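Local coordinates for adherence and virulence protein A (Streptococcus pneumoniae, PDB 6PON) that probably binds fibronectin and so helps pneumococci adhere to host tissue, at residues Q33-Q38 / S73-V78. Numbering follows the deposited sequence.
Sequences QELVLQ and STFIMV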
loop_
_atom_site.group_PDB
_atom_site.type_symbol
_atom_site.label_atom_id
_atom_site.label_comp_id
_atom_site.label_asym_id
_atom_site.label_seq_id
_atom_site.Cartn_x
_atom_site.Cartn_y
_atom_site.Cartn_z
ATOM N N GLN B 33 27.731 23.829 -26.180
ATOM C CA GLN B 33 26.533 23.929 -25.361
ATOM C C GLN B 33 26.811 23.595 -23.905
ATOM O O GLN B 33 25.926 23.118 -23.189
ATOM C CB GLN B 33 25.433 23.027 -25.902
ATOM C CG GLN B 33 25.382 22.940 -27.419
ATOM C CD GLN B 33 24.570 21.741 -27.858
ATOM O OE1 GLN B 33 23.331 21.789 -27.855
ATOM N NE2 GLN B 33 25.256 20.638 -28.202
ATOM N N GLU B 34 28.033 23.826 -23.450
ATOM C CA GLU B 34 28.374 23.527 -22.073
ATOM C C GLU B 34 29.033 24.731 -21.425
ATOM O O GLU B 34 29.852 25.415 -22.039
ATOM C CB GLU B 34 29.284 22.296 -21.998
ATOM C CG GLU B 34 28.719 21.107 -22.745
ATOM C CD GLU B 34 29.160 19.786 -22.167
ATOM O OE1 GLU B 34 28.448 18.787 -22.404
ATOM O OE2 GLU B 34 30.199 19.733 -21.472
ATOM N N LEU B 35 28.664 24.985 -20.178
ATOM C CA LEU B 35 29.174 26.105 -19.401
ATOM C C LEU B 35 29.751 25.559 -18.105
ATOM O O LEU B 35 29.092 24.769 -17.422
ATOM C CB LEU B 35 28.051 27.121 -19.116
ATOM C CG LEU B 35 28.356 28.273 -18.161
ATOM C CD1 LEU B 35 29.337 29.257 -18.816
ATOM C CD2 LEU B 35 27.080 28.967 -17.677
ATOM N N VAL B 36 30.965 25.987 -17.761
ATOM C CA VAL B 36 31.647 25.574 -16.539
ATOM C C VAL B 36 32.010 26.807 -15.719
ATOM O O VAL B 36 32.643 27.735 -16.229
ATOM C CB VAL B 36 32.901 24.738 -16.845
ATOM C CG1 VAL B 36 33.635 24.381 -15.556
ATOM C CG2 VAL B 36 32.510 23.480 -17.578
ATOM N N LEU B 37 31.621 26.806 -14.449
ATOM C CA LEU B 37 31.926 27.877 -13.513
ATOM C C LEU B 37 32.870 27.356 -12.436
ATOM O O LEU B 37 32.584 26.334 -11.804
ATOM C CB LEU B 37 30.651 28.410 -12.840
ATOM C CG LEU B 37 29.426 28.746 -13.679
ATOM C CD1 LEU B 37 28.352 29.369 -12.811
ATOM C CD2 LEU B 37 29.804 29.703 -14.805
ATOM N N GLN B 38 33.979 28.055 -12.212
ATOM C CA GLN B 38 34.772 27.837 -11.011
ATOM C C GLN B 38 34.187 28.705 -9.904
ATOM O O GLN B 38 34.061 29.926 -10.069
ATOM C CB GLN B 38 36.246 28.162 -11.240
ATOM C CG GLN B 38 37.185 27.485 -10.249
ATOM C CD GLN B 38 38.448 28.300 -10.003
ATOM O OE1 GLN B 38 38.641 28.851 -8.911
ATOM N NE2 GLN B 38 39.316 28.385 -11.020
ATOM N N SER B 73 33.722 33.281 -26.494
ATOM C CA SER B 73 32.678 33.652 -27.428
ATOM C C SER B 73 31.995 34.932 -26.966
ATOM O O SER B 73 32.149 35.372 -25.828
ATOM C CB SER B 73 31.638 32.541 -27.538
ATOM O OG SER B 73 31.046 32.285 -26.268
ATOM N N THR B 74 31.190 35.509 -27.864
ATOM C CA THR B 74 30.287 36.581 -27.452
ATOM C C THR B 74 29.457 36.155 -26.239
ATOM O O THR B 74 29.293 36.925 -25.285
ATOM C CB THR B 74 29.378 36.976 -28.627
ATOM O OG1 THR B 74 30.164 37.525 -29.690
ATOM C CG2 THR B 74 28.337 38.013 -28.204
ATOM N N PHE B 75 28.942 34.919 -26.257
ATOM C CA PHE B 75 28.136 34.428 -25.145
ATOM C C PHE B 75 28.877 34.564 -23.828
ATOM O O PHE B 75 28.304 35.006 -22.829
ATOM C CB PHE B 75 27.752 32.969 -25.396
ATOM C CG PHE B 75 27.117 32.263 -24.203
ATOM C CD1 PHE B 75 25.773 32.470 -23.879
ATOM C CD2 PHE B 75 27.847 31.352 -23.452
ATOM C CE1 PHE B 75 25.178 31.806 -22.825
ATOM C CE2 PHE B 75 27.264 30.687 -22.395
ATOM C CZ PHE B 75 25.912 30.914 -22.077
ATOM N N ILE B 76 30.164 34.216 -23.817
ATOM C CA ILE B 76 30.899 34.126 -22.563
ATOM C C ILE B 76 31.220 35.508 -22.020
ATOM O O ILE B 76 31.131 35.748 -20.805
ATOM C CB ILE B 76 32.167 33.284 -22.757
ATOM C CG1 ILE B 76 31.782 31.816 -22.950
ATOM C CG2 ILE B 76 33.080 33.422 -21.540
ATOM C CD1 ILE B 76 31.294 31.173 -21.674
ATOM N N MET B 77 31.601 36.440 -22.901
ATOM C CA MET B 77 31.930 37.791 -22.452
ATOM C C MET B 77 30.726 38.470 -21.822
ATOM O O MET B 77 30.874 39.220 -20.851
ATOM C CB MET B 77 32.454 38.640 -23.617
ATOM C CG MET B 77 33.463 37.931 -24.503
ATOM S SD MET B 77 34.109 38.950 -25.845
ATOM C CE MET B 77 35.605 39.381 -25.012
ATOM N N VAL B 78 29.529 38.244 -22.375
ATOM C CA VAL B 78 28.315 38.763 -21.742
ATOM C C VAL B 78 28.099 38.107 -20.380
ATOM O O VAL B 78 27.746 38.777 -19.406
ATOM C CB VAL B 78 27.089 38.582 -22.663
ATOM C CG1 VAL B 78 25.811 39.091 -21.978
ATOM C CG2 VAL B 78 27.293 39.313 -23.971
#
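Ser73 OG is held twice: it accepts from the backbone N of Ile76, the residue that also meets Leu35 across the contact, and it is hydrogen-bonded to Gln29 OE1. From Ile76 N to Ser73 OG the distance is 3.2 Å and the N-H points at the oxygen with an angle of 143°, a bent but sound N-cap bond that ties off the first turn of helix 74-83. The capping hydroxyl is thus held from the helix and from the loop that precedes strand 34-41.

Across the interface everything is apolar, with no hydrogen bond between the segments, and a single methyl of the strand does the touching. Leu35 directs its side chain at the helix with CG anti to the backbone N; chi1 172° with chi2 70° puts CD1 at the two helix residues. Leu35 CD1 meets Ile76 CD1 methyl to methyl at 4.0 Å, the two side chains crossing at a slant. The same Leu35 CD1 comes obliquely to the ring of Phe75, 4.4 Å from Phe75 CE2. Ile76 starts off less squarely toward the strand, and its CG1 branch, anti to the carbonyl carbon, brings the terminal methyl across. All three side chains are buried, yet the pairing is slight, 93 Å² in all; the closest CA approach, Leu35 CA to Ile76 CA, is 8.8 Å.

Within 33-38, Leu35 alone receives the first turn of helix 74-83; its strand, 34-41, runs between 23-28 and 44-51 in an antiparallel four-stranded sheet. Leu35 also touches Ile27 of strand 23-28, while Phe75 reaches Glu141 of strand 139-142, an outer strand of the five-stranded sheet, so the first turn touches both sheets.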